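Local coordinates for molybdopterin biosynthesis Mog protein (Mycobacterium tuberculosis, PDB 2G4R), which probably acts in molybdenum cofactor biosynthesis, binding molybdopterin and, as in related MogA-type proteins, activating it by adenylylation before molybdenum is inserted, at residues Arg7-Ser12 against Gly52-Asp57; Cys24-Ala29 against Val40-Val45; Ile66-Gly71 against Asp78-His83; Tyr90-Leu95 against Arg122-Asn127; Ile126-Ser131 against Asp137-Leu142. All blocks are in the same frame, centred on the assembly; numbering follows the deposited sequence.

Overall arrangement
All five contacts tie helices, or the loops leading into them, to one mixed sheet, and their chemistry follows their place in it. Interaction 1 packs strand 6-11 on helix 49-60; interaction 2 packs the approach to neighbouring strand 43-45 on helix 24-34, on the other face. The second lies at the surface, while the first is partly buried and bridged at Arg7 by a water. Interaction 3, at the C-terminal end of strand 65-69, differs in crossing by direct hydrogen bonds. Interactions 4 and 5 are buried, wholly apolar, and share strand 123-128, with Ile126 serving both. Strands 65-69 and 123-128 pair directly, which joins interaction 3 to these last two.

Interaction 1. Residues Arg7-Ser12 against Gly52-Asp57; sequences RIVVVS and GEALHD
Arg7 NH1 donates to a water at 2.7 Å, and that water passes its own hydrogen on to Ala54 O, 2.9 Å away, so that a single solvent molecule joins strand 6-11 to helix 49-60. The water lies in the plane of the guanidinium, at its edge. The arginine gets there by stretching: CG stands opposite the carbonyl carbon (chi1 -68°), and from CG to NE the chain runs extended, carrying the guanidinium to the flank of the helix. On another side, Arg7 NH1 comes within 3.9 Å of Asp57 O, obliquely and without a hydrogen bond. The Asp57 carboxylate is more distant still, with OD2 5.9 Å from Arg7 NH1, and probably contributes no more than a long-range attraction. Two residues along the strand the contact turns apolar. Val9 holds CG1 opposite its backbone N (chi1 175°), which sends this methyl to Ala54 CB at 4.2 Å. Ala54 therefore serves both halves, its methyl meeting the valine and its carbonyl the water. The face of the sheet occupied by Val9 is the one that helix 49-60 packs on, whereas Ile8 is turned to helix 24-34 on the other. Arg7 also packs on Ser38 of the second subunit. The contact thus changes along the strand, apolar at Val9, where a single methyl pair meets, and hydrated at Arg7, where water rather than a salt bridge makes the polar link.

Interaction 2. Residues Cys24-Ala29 against Val40-Val45; sequences CGPIIA and VQPQVV
Pro42 rests its ring on the bare backbone of Gly25: CG lies 3.5 Å from Gly25 C and 3.6 Å from Gly25 CA, with CB a little farther from the same CA. Since glycine presents only its main chain here, the two backbones close to 5.2 Å between Gly25 CA and Pro42 CA. Pro42 CG also lies 4.4 Å from Pro26 CD, a looser touch. One helical turn later a second small residue meets the chain, as Ala29 CB sits 3.4 Å from Val40 O, a methyl against a carbonyl oxygen. Contact is thus made by van der Waals packing alone, at two points spaced four residues apart on the helix. What positions them is partly the helix itself, through the backbone bond from Ala29 N to Gly25 O (2.9 Å), and partly Asp22, whose OD1 accepts from Gly25 N and which the Pro42 ring also touches. Gln41 and Val44 pack against the second subunit. In the fold, strand 6-11, helix 24-34 and strand 43-45 form a beta-alpha-beta crossover; Ile8 of strand 6-11 reaches both Ala29 and Val40, and helix 132-143 flanks helix 24-34 through Cys24, Ile27 and Ile28.

Interaction 3. Residues Ile66-Gly71 against Asp78-His83; sequences IITSGG and DTTPEH
Thr80 grips two successive carbonyls of the Gly70-Gly71 turn, and these hydrogen bonds dominate the contact. Thr80 OG1, held opposite its own carbonyl carbon, donates to Gly70 O at 2.8 Å, tilted 22° from the carbonyl plane. Thr80 N donates to Gly71 O at 3.0 Å, bent to 152° at the hydrogen and approaching from above the carbonyl plane. One residue thus binds the turn with side chain and main chain together, at the first turn of helix 80-87. Close van der Waals packing surrounds the bonds. Gly71 O is also flanked by Asp78 CB at 3.2 Å and Pro81 CD at 3.4 Å, while Asp78 OD1 lies 3.4 Å from Gly71 CA; OD2 of that carboxylate accepts from Ser75 N, which helps fix its rotation. Deeper in, the side chains of Thr68 and Thr80 pass one another, running opposite ways, with Thr68 OG1 3.9 Å from Thr80 CG2, although the polar partner of Thr68 is Asn127. Both glycines have positive phi, allowing the chain to turn sharply off strand 65-69. This glycine pair opens the GGTG sequence that marks MoaB/Mog proteins, a loop at the C-terminal end of a parallel strand that, as in relatives, probably borders the molybdopterin pocket.

Interaction 4. Residues Tyr90-Leu95 against Arg122-Asn127; sequences YVIPGL and RTLIIN
Leu95, in the first turn of helix 93-102, meets Ile126 of strand 123-128, while Ile92, just before that helix, meets Leu124 two residues earlier on the strand; together they pack the start of the helix and its lead-in on one face of the mixed sheet in this alpha/beta/alpha fold. Leu95 and Leu124 bury the most surface. Leu95 points to the strand with CG opposite its backbone N (chi1 -175°), and its CD2 branch makes the contact, 3.6 Å from Ile126 CD1. The two side chains lie nearly perpendicular. Neither strand residue points its CB at the 90-95 segment: in both Leu124 and Ile126 the approach is left to the far end of the side chain. In Ile126 the second torsion (-63°) turns CD1 away from the extended form and toward Leu95. Other elements complete the apolar setting. Cys117 of strand 117-120 touches both Leu95 and Ile126, and Leu124 packs on Leu146 and Ile153 of helix 146-153. The path into the helix is set by strand 90-91, which pairs with strand 117-120 at the edge of the sheet, so the chain leaves the sheet margin and returns over its face. Ile92 stands at the N-cap position, where its CB points to the strand. Ile92 CD1 meets Leu124 CD1 at 3.7 Å, methyl to methyl, one side chain lying athwart the other.

Interaction 5. Residues Ile126-Ser131 against Asp137-Leu142; sequences INLPGS and DGLGVL
Leu128 reaches from the end of strand 123-128 toward helix 132-143, where its two methyls touch Leu139 and Gly138. Its CB points at the helix but is itself too far back to touch it; CG, set opposite the carbonyl carbon (chi1 -61°), likewise only carries the fork forward. The work is done by the branches. Leu128 CD1 continues the extended line of the side chain and meets the other leucine at its own fork, 3.8 Å from Leu139 CD2 and 3.9 Å from Leu139 CG, the two side chains set crosswise. Leu128 CD2 lies over bare helix backbone instead, 4.0 Å from Gly138 CA. Because Gly138 has no side chain on this side, helix and strand draw together here, and Leu128 CA comes to 6.5 Å from Gly138 CA. One turn on, where Leu142 projects between helix and strand, Ile126 CA and Leu142 CA stand 8.7 Å apart. There CD1 of Ile126 touches CD1 of Leu142 at 4.0 Å, a methyl pair between side chains set at a slant. The helix runs back nearly antiparallel to the strand, at 153°. Around this seam, Ile67 of the adjacent strand touches Leu128, Leu139 and Leu142, and Trp31 of helix 24-34 touches both Leu139 and Leu142. Strand and helix are joined through Pro129-Gly130-Ser131: Pro129 O accepts from Ser69 OG, and Ser131 occupies the N-cap with a weak bond from Gly134 N to its OG. A strand, a short connection and an antiparallel helix packed on the sheet make the beta-alpha unit typical of this alpha/beta/alpha fold.

Interaction 1. Residues Arg7-Ser12 against Gly52-Asp57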
# COMPACT_ATOMS: atom_id res chain seq x y z
N ARG A 7 -6.57 0.33 -16.96
CA ARG A 7 -6.14 0.39 -15.59
C ARG A 7 -5.78 1.80 -15.13
O ARG A 7 -5.35 2.64 -15.92
CB ARG A 7 -4.95 -0.49 -15.41
CG ARG A 7 -5.32 -1.94 -15.56
CD ARG A 7 -4.26 -2.85 -15.11
NE ARG A 7 -4.63 -4.27 -15.24
CZ ARG A 7 -3.78 -5.27 -15.00
NH1 ARG A 7 -2.54 -5.03 -14.56
NH2 ARG A 7 -4.18 -6.53 -15.19
N ILE A 8 -5.83 1.97 -13.81
CA ILE A 8 -5.54 3.18 -13.10
C ILE A 8 -4.45 2.89 -12.09
O ILE A 8 -4.55 1.99 -11.26
CB ILE A 8 -6.77 3.68 -12.31
CG1 ILE A 8 -7.95 3.93 -13.24
CG2 ILE A 8 -6.47 4.99 -11.59
CD1 ILE A 8 -9.26 4.15 -12.46
N VAL A 9 -3.41 3.69 -12.16
CA VAL A 9 -2.30 3.54 -11.25
C VAL A 9 -2.11 4.89 -10.60
O VAL A 9 -1.73 5.88 -11.23
CB VAL A 9 -1.06 3.11 -12.04
CG1 VAL A 9 0.14 3.06 -11.13
CG2 VAL A 9 -1.35 1.77 -12.79
N VAL A 10 -2.39 4.93 -9.31
CA VAL A 10 -2.17 6.11 -8.49
C VAL A 10 -0.84 5.90 -7.77
O VAL A 10 -0.65 4.89 -7.07
CB VAL A 10 -3.31 6.28 -7.48
CG1 VAL A 10 -3.09 7.53 -6.64
CG2 VAL A 10 -4.65 6.33 -8.19
N VAL A 11 0.07 6.86 -7.93
CA VAL A 11 1.42 6.80 -7.35
C VAL A 11 1.53 7.67 -6.10
O VAL A 11 1.55 8.90 -6.18
CB VAL A 11 2.51 7.21 -8.38
CG1 VAL A 11 3.97 6.89 -7.85
CG2 VAL A 11 2.24 6.54 -9.77
N SER A 12 1.60 7.04 -4.95
CA SER A 12 1.78 7.74 -3.70
C SER A 12 2.22 6.71 -2.67
O SER A 12 1.51 5.74 -2.38
CB SER A 12 0.46 8.39 -3.25
OG SER A 12 0.54 8.83 -1.89
N GLY A 52 7.11 1.10 -12.33
CA GLY A 52 7.54 0.19 -13.41
C GLY A 52 6.81 -1.15 -13.41
O GLY A 52 6.32 -1.65 -14.45
N GLU A 53 6.75 -1.76 -12.24
CA GLU A 53 6.08 -3.05 -12.06
C GLU A 53 4.62 -2.98 -12.46
O GLU A 53 4.17 -3.82 -13.24
CB GLU A 53 6.18 -3.54 -10.60
CG GLU A 53 5.46 -4.85 -10.34
CD GLU A 53 5.53 -5.31 -8.89
OE1 GLU A 53 5.66 -4.45 -7.95
OE2 GLU A 53 5.44 -6.55 -8.71
N ALA A 54 3.89 -1.98 -11.97
CA ALA A 54 2.47 -1.83 -12.36
C ALA A 54 2.25 -1.58 -13.90
O ALA A 54 1.37 -2.17 -14.54
CB ALA A 54 1.84 -0.73 -11.58
N LEU A 55 3.11 -0.78 -14.51
CA LEU A 55 2.97 -0.47 -15.91
C LEU A 55 3.29 -1.68 -16.78
O LEU A 55 2.56 -1.99 -17.71
CB LEU A 55 3.82 0.73 -16.29
CG LEU A 55 3.43 2.08 -15.68
CD1 LEU A 55 4.36 3.15 -16.22
CD2 LEU A 55 2.03 2.45 -15.95
N HIS A 56 4.39 -2.35 -16.49
CA HIS A 56 4.76 -3.54 -17.28
C HIS A 56 3.65 -4.57 -17.20
O HIS A 56 3.23 -5.12 -18.20
CB HIS A 56 6.08 -4.11 -16.80
CG HIS A 56 7.29 -3.41 -17.37
ND1 HIS A 56 7.62 -3.44 -18.70
CD2 HIS A 56 8.25 -2.67 -16.76
CE1 HIS A 56 8.74 -2.76 -18.90
NE2 HIS A 56 9.14 -2.29 -17.73
N ASP A 57 3.13 -4.79 -15.99
CA ASP A 57 2.07 -5.71 -15.78
C ASP A 57 0.83 -5.31 -16.58
O ASP A 57 0.13 -6.18 -17.11
CB ASP A 57 1.74 -5.80 -14.30
CG ASP A 57 2.79 -6.60 -13.50
OD1 ASP A 57 3.76 -7.15 -14.10
OD2 ASP A 57 2.64 -6.69 -12.26
O HOH W 1 -1.03 -3.24 -13.30

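Interaction 2. Residues Cys24-Ala29 against Val40-Val45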
# COMPACT_ATOMS: atom_id res chain seq x y z
N CYS A 24 -7.67 11.10 -6.25
CA CYS A 24 -7.54 11.12 -7.68
C CYS A 24 -8.07 9.88 -8.41
O CYS A 24 -8.70 9.98 -9.44
CB CYS A 24 -6.08 11.39 -8.06
SG CYS A 24 -5.52 13.06 -7.65
N GLY A 25 -7.75 8.70 -7.89
CA GLY A 25 -8.23 7.45 -8.43
C GLY A 25 -9.74 7.33 -8.67
O GLY A 25 -10.14 6.94 -9.74
N PRO A 26 -10.57 7.65 -7.66
CA PRO A 26 -12.03 7.69 -7.89
C PRO A 26 -12.48 8.65 -9.03
O PRO A 26 -13.37 8.30 -9.79
CB PRO A 26 -12.59 8.12 -6.54
CG PRO A 26 -11.46 7.81 -5.51
CD PRO A 26 -10.20 7.93 -6.26
N ILE A 27 -11.85 9.81 -9.14
CA ILE A 27 -12.15 10.70 -10.24
C ILE A 27 -11.91 10.00 -11.60
O ILE A 27 -12.76 10.03 -12.50
CB ILE A 27 -11.38 12.06 -10.17
CG1 ILE A 27 -11.75 12.82 -8.89
CG2 ILE A 27 -11.71 12.86 -11.45
CD1 ILE A 27 -10.82 13.94 -8.55
N ILE A 28 -10.76 9.35 -11.72
CA ILE A 28 -10.41 8.67 -12.96
C ILE A 28 -11.38 7.50 -13.22
O ILE A 28 -11.85 7.30 -14.34
CB ILE A 28 -8.92 8.18 -12.96
CG1 ILE A 28 -7.96 9.36 -12.73
CG2 ILE A 28 -8.57 7.46 -14.30
CD1 ILE A 28 -6.57 8.93 -12.42
N ALA A 29 -11.70 6.75 -12.17
CA ALA A 29 -12.62 5.60 -12.30
C ALA A 29 -14.00 6.03 -12.80
O ALA A 29 -14.60 5.36 -13.60
CB ALA A 29 -12.73 4.89 -11.00
N VAL A 40 -13.32 0.13 -13.27
CA VAL A 40 -11.91 -0.06 -12.99
C VAL A 40 -11.66 0.49 -11.60
O VAL A 40 -12.15 1.60 -11.27
CB VAL A 40 -11.06 0.69 -14.05
CG1 VAL A 40 -9.60 0.41 -13.85
CG2 VAL A 40 -11.48 0.29 -15.43
N GLN A 41 -10.89 -0.23 -10.81
CA GLN A 41 -10.55 0.23 -9.48
C GLN A 41 -9.10 0.71 -9.46
O GLN A 41 -8.24 0.08 -10.06
CB GLN A 41 -10.76 -0.91 -8.47
CG GLN A 41 -12.12 -1.70 -8.67
CD GLN A 41 -13.34 -0.78 -8.78
OE1 GLN A 41 -14.37 -1.13 -9.42
NE2 GLN A 41 -13.25 0.38 -8.16
N PRO A 42 -8.84 1.84 -8.78
CA PRO A 42 -7.42 2.28 -8.69
C PRO A 42 -6.46 1.26 -8.07
O PRO A 42 -6.80 0.67 -7.03
CB PRO A 42 -7.48 3.52 -7.80
CG PRO A 42 -8.91 4.00 -7.86
CD PRO A 42 -9.76 2.80 -8.14
N GLN A 43 -5.27 1.11 -8.66
CA GLN A 43 -4.11 0.48 -7.97
C GLN A 43 -3.23 1.59 -7.44
O GLN A 43 -2.76 2.44 -8.20
CB GLN A 43 -3.23 -0.37 -8.91
CG GLN A 43 -4.07 -1.09 -9.90
CD GLN A 43 -3.35 -1.67 -11.11
OE1 GLN A 43 -2.14 -2.01 -11.08
NE2 GLN A 43 -4.14 -1.86 -12.15
N VAL A 44 -2.98 1.57 -6.16
CA VAL A 44 -2.22 2.59 -5.54
C VAL A 44 -0.90 1.96 -5.24
O VAL A 44 -0.84 0.87 -4.65
CB VAL A 44 -2.88 3.14 -4.27
CG1 VAL A 44 -2.07 4.33 -3.75
CG2 VAL A 44 -4.32 3.58 -4.54
N VAL A 45 0.17 2.61 -5.71
CA VAL A 45 1.52 2.06 -5.56
C VAL A 45 2.50 3.17 -5.13
O VAL A 45 2.23 4.37 -5.30
CB VAL A 45 2.08 1.39 -6.87
CG1 VAL A 45 1.17 0.33 -7.38
CG2 VAL A 45 2.32 2.45 -8.00

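Interaction 3. Residues Ile66-Gly71 against Asp78-His83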
# COMPACT_ATOMS: atom_id res chain seq x y z
N ILE A 66 -3.88 3.00 -20.01
CA ILE A 66 -3.46 3.16 -18.61
C ILE A 66 -3.40 4.64 -18.25
O ILE A 66 -2.71 5.43 -18.92
CB ILE A 66 -2.07 2.50 -18.30
CG1 ILE A 66 -2.03 1.03 -18.70
CG2 ILE A 66 -1.69 2.72 -16.84
CD1 ILE A 66 -0.63 0.53 -18.94
N ILE A 67 -4.09 4.97 -17.16
CA ILE A 67 -4.12 6.32 -16.64
C ILE A 67 -3.39 6.34 -15.31
O ILE A 67 -3.75 5.61 -14.39
CB ILE A 67 -5.53 6.90 -16.60
CG1 ILE A 67 -6.08 6.99 -18.05
CG2 ILE A 67 -5.49 8.33 -16.02
CD1 ILE A 67 -7.54 7.46 -18.18
N THR A 68 -2.34 7.14 -15.24
CA THR A 68 -1.60 7.32 -13.99
C THR A 68 -1.85 8.71 -13.40
O THR A 68 -2.05 9.71 -14.13
CB THR A 68 -0.04 7.11 -14.11
OG1 THR A 68 0.57 8.26 -14.72
CG2 THR A 68 0.33 5.84 -14.86
N SER A 69 -1.78 8.76 -12.07
CA SER A 69 -1.85 9.99 -11.33
C SER A 69 -0.77 10.08 -10.23
O SER A 69 -0.63 9.16 -9.40
CB SER A 69 -3.25 10.20 -10.75
OG SER A 69 -3.31 11.37 -9.92
N GLY A 70 -0.02 11.20 -10.28
CA GLY A 70 0.95 11.57 -9.28
C GLY A 70 2.39 11.20 -9.64
O GLY A 70 2.64 10.44 -10.57
N GLY A 71 3.33 11.75 -8.88
CA GLY A 71 4.77 11.40 -9.01
C GLY A 71 5.47 12.05 -10.24
O GLY A 71 6.55 11.63 -10.62
N ASP A 78 9.76 12.04 -7.09
CA ASP A 78 8.87 11.96 -8.27
C ASP A 78 9.58 11.32 -9.44
O ASP A 78 10.34 11.98 -10.11
CB ASP A 78 8.46 13.37 -8.70
CG ASP A 78 7.59 14.06 -7.71
OD1 ASP A 78 6.73 13.42 -7.09
OD2 ASP A 78 7.74 15.27 -7.59
N THR A 79 9.35 10.04 -9.69
CA THR A 79 9.96 9.34 -10.81
C THR A 79 8.96 8.67 -11.77
O THR A 79 9.33 7.83 -12.56
CB THR A 79 10.97 8.29 -10.28
OG1 THR A 79 10.29 7.38 -9.41
CG2 THR A 79 12.10 9.00 -9.50
N THR A 80 7.68 9.05 -11.73
CA THR A 80 6.68 8.46 -12.61
C THR A 80 7.09 8.62 -14.11
O THR A 80 6.98 7.67 -14.88
CB THR A 80 5.24 9.00 -12.30
OG1 THR A 80 4.82 8.66 -10.94
CG2 THR A 80 4.23 8.42 -13.28
N PRO A 81 7.53 9.82 -14.54
CA PRO A 81 7.85 10.04 -15.99
C PRO A 81 8.97 9.09 -16.45
O PRO A 81 8.89 8.48 -17.49
CB PRO A 81 8.37 11.50 -15.98
CG PRO A 81 7.79 12.10 -14.83
CD PRO A 81 7.77 11.03 -13.77
N GLU A 82 9.99 8.94 -15.62
CA GLU A 82 11.08 8.00 -15.92
C GLU A 82 10.61 6.59 -16.08
O GLU A 82 10.97 5.93 -17.06
CB GLU A 82 12.17 8.04 -14.83
CG GLU A 82 13.06 9.23 -14.84
CD GLU A 82 12.44 10.53 -14.30
OE1 GLU A 82 11.34 10.52 -13.69
OE2 GLU A 82 13.08 11.59 -14.52
N HIS A 83 9.86 6.08 -15.11
CA HIS A 83 9.31 4.73 -15.22
C HIS A 83 8.37 4.51 -16.41
O HIS A 83 8.34 3.39 -16.96
CB HIS A 83 8.67 4.26 -13.93
CG HIS A 83 9.65 3.93 -12.86
ND1 HIS A 83 10.29 2.70 -12.78
CD2 HIS A 83 10.18 4.69 -11.88
CE1 HIS A 83 11.14 2.72 -11.77
NE2 HIS A 83 11.07 3.90 -11.18

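Interaction 4. Residues Tyr90-Leu95 against Arg122-Asn127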
# COMPACT_ATOMS: atom_id res chain seq x y z
N TYR A 90 7.17 4.82 -27.55
CA TYR A 90 7.43 6.21 -27.83
C TYR A 90 6.49 7.16 -27.09
O TYR A 90 5.43 6.74 -26.61
CB TYR A 90 7.32 6.47 -29.33
CG TYR A 90 6.02 5.99 -29.92
CD1 TYR A 90 4.87 6.79 -29.84
CD2 TYR A 90 5.94 4.78 -30.58
CE1 TYR A 90 3.67 6.37 -30.36
CE2 TYR A 90 4.75 4.34 -31.12
CZ TYR A 90 3.62 5.15 -31.01
OH TYR A 90 2.45 4.73 -31.52
N VAL A 91 6.85 8.44 -27.07
CA VAL A 91 6.01 9.50 -26.45
C VAL A 91 5.10 10.27 -27.43
O VAL A 91 5.36 10.38 -28.64
CB VAL A 91 6.85 10.55 -25.66
CG1 VAL A 91 7.60 9.87 -24.50
CG2 VAL A 91 7.78 11.26 -26.57
N ILE A 92 4.05 10.85 -26.88
CA ILE A 92 3.10 11.63 -27.65
C ILE A 92 3.22 13.03 -27.02
O ILE A 92 2.54 13.35 -25.99
CB ILE A 92 1.65 11.08 -27.63
CG1 ILE A 92 1.53 9.63 -28.18
CG2 ILE A 92 0.74 11.96 -28.51
CD1 ILE A 92 0.24 8.99 -27.76
N PRO A 93 4.16 13.84 -27.55
CA PRO A 93 4.47 15.15 -26.90
C PRO A 93 3.29 16.12 -26.86
O PRO A 93 3.07 16.81 -25.85
CB PRO A 93 5.60 15.73 -27.76
CG PRO A 93 5.52 15.00 -29.06
CD PRO A 93 5.01 13.63 -28.74
N GLY A 94 2.51 16.16 -27.93
CA GLY A 94 1.41 17.12 -27.98
C GLY A 94 0.35 16.88 -26.90
O GLY A 94 -0.25 17.82 -26.38
N LEU A 95 0.13 15.62 -26.57
CA LEU A 95 -0.90 15.27 -25.60
C LEU A 95 -0.44 15.65 -24.19
O LEU A 95 -1.22 16.27 -23.46
CB LEU A 95 -1.17 13.77 -25.63
CG LEU A 95 -2.32 13.24 -24.76
CD1 LEU A 95 -3.55 14.10 -24.89
CD2 LEU A 95 -2.64 11.77 -25.14
N ARG A 122 0.23 -1.99 -27.81
CA ARG A 122 -1.01 -1.35 -28.29
C ARG A 122 -1.77 -0.67 -27.13
O ARG A 122 -2.97 -0.43 -27.23
CB ARG A 122 -1.91 -2.36 -28.97
CG ARG A 122 -1.31 -3.11 -30.19
CD ARG A 122 -2.43 -3.78 -31.06
NE ARG A 122 -3.76 -3.22 -30.76
CZ ARG A 122 -4.82 -3.30 -31.55
NH1 ARG A 122 -4.79 -3.95 -32.72
NH2 ARG A 122 -5.96 -2.72 -31.14
N THR A 123 -1.04 -0.34 -26.06
CA THR A 123 -1.59 0.31 -24.88
C THR A 123 -1.22 1.81 -24.84
O THR A 123 -0.06 2.19 -25.01
CB THR A 123 -1.03 -0.38 -23.60
OG1 THR A 123 -1.36 -1.78 -23.63
CG2 THR A 123 -1.57 0.24 -22.37
N LEU A 124 -2.22 2.64 -24.65
CA LEU A 124 -2.00 4.04 -24.54
C LEU A 124 -1.82 4.32 -23.05
O LEU A 124 -2.61 3.87 -22.23
CB LEU A 124 -3.15 4.80 -25.11
CG LEU A 124 -3.25 6.32 -24.88
CD1 LEU A 124 -2.17 7.08 -25.63
CD2 LEU A 124 -4.62 6.75 -25.33
N ILE A 125 -0.75 5.02 -22.72
CA ILE A 125 -0.44 5.42 -21.33
C ILE A 125 -0.45 6.93 -21.21
O ILE A 125 0.23 7.61 -21.98
CB ILE A 125 0.94 4.92 -20.83
CG1 ILE A 125 1.12 3.46 -21.22
CG2 ILE A 125 1.16 5.27 -19.32
CD1 ILE A 125 2.22 2.81 -20.60
N ILE A 126 -1.16 7.41 -20.20
CA ILE A 126 -1.37 8.84 -19.88
C ILE A 126 -0.91 9.18 -18.45
O ILE A 126 -1.44 8.64 -17.49
CB ILE A 126 -2.87 9.17 -19.98
CG1 ILE A 126 -3.48 8.64 -21.32
CG2 ILE A 126 -3.11 10.67 -19.78
CD1 ILE A 126 -2.89 9.28 -22.59
N ASN A 127 0.10 10.04 -18.30
CA ASN A 127 0.46 10.53 -16.97
C ASN A 127 -0.36 11.80 -16.67
O ASN A 127 -0.39 12.73 -17.49
CB ASN A 127 1.94 10.90 -16.81
CG ASN A 127 2.93 9.71 -16.93
OD1 ASN A 127 2.62 8.53 -16.66
ND2 ASN A 127 4.18 10.07 -17.19

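Interaction 5. Residues Ile126-Ser131 against Asp137-Leu142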
# COMPACT_ATOMS: atom_id res chain seq x y z
N ILE A 126 -1.16 7.41 -20.20
CA ILE A 126 -1.37 8.84 -19.88
C ILE A 126 -0.91 9.18 -18.45
O ILE A 126 -1.44 8.64 -17.49
CB ILE A 126 -2.87 9.17 -19.98
CG1 ILE A 126 -3.48 8.64 -21.32
CG2 ILE A 126 -3.11 10.67 -19.78
CD1 ILE A 126 -2.89 9.28 -22.59
N ASN A 127 0.10 10.04 -18.30
CA ASN A 127 0.46 10.53 -16.97
C ASN A 127 -0.36 11.80 -16.67
O ASN A 127 -0.39 12.73 -17.49
CB ASN A 127 1.94 10.90 -16.81
CG ASN A 127 2.93 9.71 -16.93
OD1 ASN A 127 2.62 8.53 -16.66
ND2 ASN A 127 4.18 10.07 -17.19
N LEU A 128 -1.04 11.80 -15.54
CA LEU A 128 -1.74 12.98 -15.01
C LEU A 128 -1.12 13.42 -13.69
O LEU A 128 -0.52 12.62 -12.98
CB LEU A 128 -3.18 12.68 -14.75
CG LEU A 128 -4.07 12.27 -15.91
CD1 LEU A 128 -5.44 11.96 -15.46
CD2 LEU A 128 -4.08 13.34 -16.94
N PRO A 129 -1.31 14.72 -13.34
CA PRO A 129 -0.77 15.19 -12.09
C PRO A 129 -1.47 14.57 -10.89
O PRO A 129 -2.47 13.88 -11.05
CB PRO A 129 -1.02 16.72 -12.16
CG PRO A 129 -2.23 16.84 -12.96
CD PRO A 129 -2.02 15.78 -14.06
N GLY A 130 -0.85 14.70 -9.73
CA GLY A 130 -1.35 14.14 -8.47
C GLY A 130 -2.20 15.17 -7.73
O GLY A 130 -1.97 15.42 -6.57
N SER A 131 -3.17 15.76 -8.41
CA SER A 131 -4.17 16.62 -7.75
C SER A 131 -5.53 16.48 -8.46
O SER A 131 -5.57 16.33 -9.70
CB SER A 131 -3.72 18.07 -7.69
OG SER A 131 -3.80 18.72 -8.93
N ASP A 137 -9.05 18.28 -15.28
CA ASP A 137 -8.64 19.09 -16.45
C ASP A 137 -7.94 18.23 -17.53
O ASP A 137 -8.22 18.35 -18.72
CB ASP A 137 -7.67 20.21 -16.04
CG ASP A 137 -8.35 21.41 -15.32
OD1 ASP A 137 -9.58 21.59 -15.43
OD2 ASP A 137 -7.60 22.18 -14.62
N GLY A 138 -7.01 17.39 -17.11
CA GLY A 138 -6.31 16.52 -18.04
C GLY A 138 -7.23 15.45 -18.67
O GLY A 138 -7.09 15.14 -19.85
N LEU A 139 -8.18 14.90 -17.90
CA LEU A 139 -9.17 13.95 -18.47
C LEU A 139 -10.07 14.67 -19.50
O LEU A 139 -10.47 14.09 -20.49
CB LEU A 139 -10.00 13.29 -17.37
CG LEU A 139 -9.25 12.39 -16.40
CD1 LEU A 139 -10.17 12.04 -15.23
CD2 LEU A 139 -8.71 11.18 -17.13
N GLY A 140 -10.31 15.96 -19.28
CA GLY A 140 -11.07 16.76 -20.25
C GLY A 140 -10.33 16.89 -21.58
O GLY A 140 -10.93 16.86 -22.68
N VAL A 141 -9.02 17.03 -21.50
CA VAL A 141 -8.19 17.07 -22.69
C VAL A 141 -8.25 15.73 -23.37
O VAL A 141 -8.50 15.66 -24.57
CB VAL A 141 -6.74 17.41 -22.35
CG1 VAL A 141 -5.83 17.12 -23.53
CG2 VAL A 141 -6.65 18.80 -21.95
N LEU A 142 -8.06 14.65 -22.59
CA LEU A 142 -8.07 13.30 -23.13
C LEU A 142 -9.40 12.96 -23.80
O LEU A 142 -9.41 12.26 -24.78
CB LEU A 142 -7.78 12.25 -22.05
CG LEU A 142 -7.77 10.76 -22.46
CD1 LEU A 142 -6.65 10.46 -23.45
CD2 LEU A 142 -7.58 9.86 -21.23